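Local coordinates for FEZ-1 protein (Fluoribacter gormanii, PDB 5WCK) that probably hydrolyses beta-lactam antibiotics as a zinc-dependent metallo-beta-lactamase of subclass B3, at residues E81-K84 and Q85-A89; E247-A250 and N251-Y254. The protein carries 2 engineered substitutions. One frame throughout, in Å; residues are numbered along the deposited sequence.

Contact 1: residues E81-K84 and Q85-A89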
loop_
_atom_site.group_PDB
_atom_site.type_symbol
_atom_site.label_atom_id
_atom_site.label_comp_id
_atom_site.label_asym_id
_atom_site.label_seq_id
_atom_site.Cartn_x
_atom_site.Cartn_y
_atom_site.Cartn_z
ATOM N N GLU A 81 -8.606 -12.959 1.897
ATOM C CA GLU A 81 -9.105 -14.360 1.834
ATOM C C GLU A 81 -10.117 -14.505 0.686
ATOM O O GLU A 81 -10.050 -15.494 -0.066
ATOM C CB GLU A 81 -9.674 -14.810 3.174
ATOM C CG GLU A 81 -10.173 -16.257 3.143
ATOM C CD GLU A 81 -9.173 -17.327 2.738
ATOM O OE1 GLU A 81 -7.950 -17.083 2.787
ATOM O OE2 GLU A 81 -9.633 -18.455 2.390
ATOM N N LEU A 82 -11.052 -13.556 0.554
ATOM C CA LEU A 82 -12.031 -13.583 -0.534
ATOM C C LEU A 82 -11.334 -13.599 -1.895
ATOM O O LEU A 82 -11.704 -14.351 -2.789
ATOM C CB LEU A 82 -12.951 -12.364 -0.459
ATOM C CG LEU A 82 -13.955 -12.360 0.688
ATOM C CD1 LEU A 82 -14.530 -10.963 0.844
ATOM C CD2 LEU A 82 -15.060 -13.384 0.420
ATOM N N ILE A 83 -10.311 -12.753 -2.063
ATOM C CA ILE A 83 -9.608 -12.702 -3.347
ATOM C C ILE A 83 -8.940 -14.052 -3.629
ATOM O O ILE A 83 -8.985 -14.528 -4.755
ATOM C CB ILE A 83 -8.629 -11.516 -3.401
ATOM C CG1 ILE A 83 -9.449 -10.223 -3.408
ATOM C CG2 ILE A 83 -7.712 -11.632 -4.615
ATOM C CD1 ILE A 83 -8.673 -8.946 -3.511
ATOM N N LYS A 84 -8.334 -14.657 -2.615
ATOM C CA LYS A 84 -7.671 -15.961 -2.761
ATOM C C LYS A 84 -8.727 -17.012 -3.148
ATOM O O LYS A 84 -8.478 -17.835 -4.036
ATOM C CB LYS A 84 -6.950 -16.378 -1.480
ATOM C CG LYS A 84 -5.736 -15.536 -1.097
ATOM C CD LYS A 84 -4.950 -16.144 0.025
ATOM C CE LYS A 84 -4.125 -17.345 -0.399
ATOM N NZ LYS A 84 -3.617 -18.117 0.757
ATOM N N GLN A 85 -9.888 -16.979 -2.495
ATOM C CA GLN A 85 -10.969 -17.974 -2.768
ATOM C C GLN A 85 -11.442 -17.846 -4.216
ATOM O O GLN A 85 -11.716 -18.869 -4.872
ATOM C CB GLN A 85 -12.152 -17.783 -1.819
ATOM C CG GLN A 85 -11.879 -18.284 -0.404
ATOM C CD GLN A 85 -12.952 -17.950 0.608
ATOM O OE1 GLN A 85 -13.728 -17.007 0.461
ATOM N NE2 GLN A 85 -12.951 -18.690 1.707
ATOM N N GLN A 86 -11.576 -16.607 -4.704
ATOM C CA GLN A 86 -12.232 -16.303 -5.973
ATOM C C GLN A 86 -11.261 -16.388 -7.151
ATOM O O GLN A 86 -11.720 -16.582 -8.267
ATOM C CB GLN A 86 -12.915 -14.938 -5.918
ATOM C CG GLN A 86 -14.110 -14.919 -4.966
ATOM C CD GLN A 86 -14.734 -13.556 -4.785
ATOM O OE1 GLN A 86 -14.772 -12.736 -5.699
ATOM N NE2 GLN A 86 -15.200 -13.280 -3.571
ATOM N N THR A 87 -9.949 -16.259 -6.899
ATOM C CA THR A 87 -8.957 -16.164 -8.011
ATOM C C THR A 87 -7.810 -17.172 -7.902
ATOM O O THR A 87 -7.087 -17.355 -8.884
ATOM C CB THR A 87 -8.303 -14.776 -8.086
ATOM O OG1 THR A 87 -7.447 -14.596 -6.946
ATOM C CG2 THR A 87 -9.318 -13.662 -8.205
ATOM N N LYS A 88 -7.580 -17.724 -6.707
ATOM C CA LYS A 88 -6.410 -18.557 -6.404
ATOM C C LYS A 88 -5.088 -17.780 -6.586
ATOM O O LYS A 88 -4.043 -18.379 -6.809
ATOM C CB LYS A 88 -6.386 -19.823 -7.271
ATOM C CG LYS A 88 -7.687 -20.611 -7.339
ATOM C CD LYS A 88 -8.315 -20.930 -6.005
ATOM C CE LYS A 88 -9.559 -21.776 -6.167
ATOM N NZ LYS A 88 -10.430 -21.712 -4.970
ATOM N N ALA A 89 -5.138 -16.459 -6.409
ATOM C CA ALA A 89 -3.892 -15.667 -6.492
ATOM C C ALA A 89 -2.948 -16.094 -5.372
ATOM O O ALA A 89 -3.433 -16.549 -4.366
ATOM C CB ALA A 89 -4.185 -14.191 -6.325
#

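Contact 2: residues E247-A250 and N251-Y254. With SO4 (sulfate ion), chain J.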
loop_
_atom_site.group_PDB
_atom_site.type_symbol
_atom_site.label_atom_id
_atom_site.label_comp_id
_atom_site.label_asym_id
_atom_site.label_seq_id
_atom_site.Cartn_x
_atom_site.Cartn_y
_atom_site.Cartn_z
ATOM N N GLU A 247 8.734 14.476 3.547
ATOM C CA GLU A 247 9.266 15.422 4.545
ATOM C C GLU A 247 8.191 15.809 5.573
ATOM O O GLU A 247 8.476 15.897 6.754
ATOM C CB GLU A 247 9.836 16.678 3.868
ATOM C CG GLU A 247 10.433 17.671 4.835
ATOM C CD GLU A 247 11.792 17.324 5.431
ATOM O OE1 GLU A 247 12.385 16.321 5.011
ATOM O OE2 GLU A 247 12.257 18.067 6.324
ATOM N N GLN A 248 6.949 16.015 5.131
ATOM C CA GLN A 248 5.857 16.353 6.025
ATOM C C GLN A 248 5.611 15.212 7.027
ATOM O O GLN A 248 5.428 15.449 8.193
ATOM C CB GLN A 248 4.568 16.645 5.258
ATOM C CG GLN A 248 3.409 17.037 6.166
ATOM C CD GLN A 248 3.689 18.348 6.858
ATOM O OE1 GLN A 248 4.004 19.354 6.218
ATOM N NE2 GLN A 248 3.615 18.339 8.182
ATOM N N LYS A 249 5.564 13.965 6.547
ATOM C CA LYS A 249 5.308 12.841 7.428
ATOM C C LYS A 249 6.507 12.623 8.361
ATOM O O LYS A 249 6.318 12.229 9.517
ATOM C CB LYS A 249 4.937 11.578 6.652
ATOM C CG LYS A 249 3.625 11.654 5.890
ATOM C CD LYS A 249 2.434 12.167 6.705
ATOM C CE LYS A 249 2.177 11.392 7.977
ATOM N NZ LYS A 249 1.070 12.025 8.744
ATOM N N ALA A 250 7.734 12.912 7.900
ATOM C CA ALA A 250 8.897 12.821 8.786
ATOM C C ALA A 250 8.747 13.859 9.908
ATOM O O ALA A 250 8.963 13.573 11.093
ATOM C CB ALA A 250 10.166 13.027 7.998
ATOM N N ASN A 251 8.336 15.082 9.541
ATOM C CA ASN A 251 8.145 16.133 10.517
ATOM C C ASN A 251 7.007 15.745 11.479
ATOM O O ASN A 251 7.127 15.953 12.685
ATOM C CB ASN A 251 7.914 17.476 9.823
ATOM C CG ASN A 251 9.202 18.046 9.258
ATOM O OD1 ASN A 251 10.283 17.750 9.763
ATOM N ND2 ASN A 251 9.099 18.843 8.202
ATOM N N ASP A 252 5.907 15.177 10.959
ATOM C CA ASP A 252 4.767 14.733 11.780
ATOM C C ASP A 252 5.230 13.698 12.819
ATOM O O ASP A 252 4.781 13.718 13.973
ATOM C CB ASP A 252 3.644 14.147 10.927
ATOM C CG ASP A 252 2.910 15.143 10.039
ATOM O OD1 ASP A 252 3.082 16.365 10.257
ATOM O OD2 ASP A 252 2.177 14.683 9.095
ATOM N N PHE A 253 6.113 12.784 12.411
ATOM C CA PHE A 253 6.619 11.771 13.309
ATOM C C PHE A 253 7.386 12.445 14.455
ATOM O O PHE A 253 7.153 12.135 15.639
ATOM C CB PHE A 253 7.499 10.738 12.594
ATOM C CG PHE A 253 8.302 9.907 13.559
ATOM C CD1 PHE A 253 7.734 8.832 14.224
ATOM C CD2 PHE A 253 9.612 10.234 13.865
ATOM C CE1 PHE A 253 8.454 8.119 15.160
ATOM C CE2 PHE A 253 10.342 9.509 14.789
ATOM C CZ PHE A 253 9.760 8.453 15.438
ATOM N N TYR A 254 8.294 13.367 14.120
ATOM C CA TYR A 254 9.087 14.047 15.142
ATOM C C TYR A 254 8.232 14.971 16.008
ATOM O O TYR A 254 8.521 15.148 17.194
ATOM C CB TYR A 254 10.305 14.745 14.541
ATOM C CG TYR A 254 11.480 13.816 14.371
ATOM C CD1 TYR A 254 12.357 13.582 15.416
ATOM C CD2 TYR A 254 11.666 13.100 13.205
ATOM C CE1 TYR A 254 13.413 12.703 15.287
ATOM C CE2 TYR A 254 12.710 12.217 13.058
ATOM C CZ TYR A 254 13.587 12.019 14.101
ATOM O OH TYR A 254 14.612 11.152 13.937
HETATM S S SO4 J . -1.559 11.632 5.877
HETATM O O1 SO4 J . -2.989 11.300 5.753
HETATM O O2 SO4 J . -0.732 10.513 5.336
HETATM O O3 SO4 J . -1.271 12.874 5.119
HETATM O O4 SO4 J . -1.241 11.820 7.313
HETATM O O HOH W 1 11.126 20.208 6.797
HETATM O O HOH W 2 7.226 19.620 6.033
#

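Contact 1: residues E81-K84 and Q85-A89
Glu81 and Gln85 lie one turn apart in the short helix 80-87, where Gln85 N donates to Glu81 O at 2.9 Å and Gln86 N repeats the step to Leu82 O at 3.0 Å. Toward the end the pattern slackens: Thr87 N reaches Ile83 O only weakly, but Lys88 N still closes on Lys84 O at 2.8 Å. Lys88 then leaves the helix with positive phi (61°).

Among the side chains, Thr87 ties the end of the helix together. Its OG1 sits between the backbone N and the carbonyl carbon (chi1 69°), which brings the hydroxyl back over Ile83 O. It donates there at 2.7 Å from above the carbonyl plane, while Ala89 N gives its hydrogen to the same OG1 at 3.0 Å. The side chains of Glu81 and Gln85 cross at about a right angle, carboxylate and amide planes 76° apart, with Glu81 OE2 3.4 Å from Gln85 NE2 and the loop at Thr120 and Ser122 beside Glu81. Gln86 lies alongside Leu82, its NE2 3.9 Å from Leu82 CB. Lys88 folds back so that its NZ bonds to Gln85 O, whereas Lys84 sends its NZ to Thr123 O.

Leu82 and Ile83 both pack on Val47 of helix 47-56. The Ala89 N bond to Thr87 OG1 makes an ST turn, here placed where the helix hands over to strand 90-94. That strand is parallel to strand 64-68 in the same sheet, giving the beta-alpha-beta crossover of the metallo-beta-lactamase fold.

Contact 2: residues E247-A250 and N251-Y254
Asp252 is gripped by two side chains from the preceding turn, one on each carboxylate oxygen. Gln248 NE2 donates to Asp252 OD1 at 2.9 Å; the oxygen lies in the plane of the Gln248 amide, yet the nitrogen stands above the carboxylate plane, 35° out of it. Lys249 NZ forms a salt bridge with Asp252 OD2, also 2.9 Å, using the anti lone pair, the one turned away from OD1. Two partners on two oxygens should limit rotation of the carboxylate and probably favour its charged form.

Lys249 gets to its neighbour by doubling back, its chain bent at both chi2 and chi3. From there NZ also donates to sulfate O4 at 2.7 Å, so the ammonium lies between two anionic groups. The sulfate, probably from the crystallisation liquor, takes a further bond from Tyr245 OH, and the lysine side chain is about 8 Å from that of the zinc ligand His149.

These are i to i+4 and i to i+3 pairings along the C-terminal helix 239-262 of this metallo-beta-lactamase, over a regular backbone ladder such as Asp252 N to Gln248 O at 2.8 Å.

Farther round the helix, water links Asn251 to two residues. One molecule accepts from Asn251 ND2 and donates to Glu247 OE2; the other accepts from the same nitrogen and donates to Gln248 OE1. The inward side belongs to Ala250 and Phe253, which pack on Ile200 of helix 192-204, and the Phe253 ring meets that of Tyr196 with planes about 25° apart.

The two contacts lie on opposite sides of the chain's centre, their centres about 37 Å apart, and each is a local pairing within one helix. Both helices combine an inward hydrophobic side with an outer polar one, so neither contact is purely core or surface. Contact 1 comes at the finish of a short helix, and its defining bonds involve backbone atoms, as suits a chain turning into a strand. Contact 2 falls inside a long helix whose backbone needs no ending; side-chain charge, an amide and waters supply its distinctive bonds. Contact 1 packs against helix 47-56, contact 2 against helix 192-204.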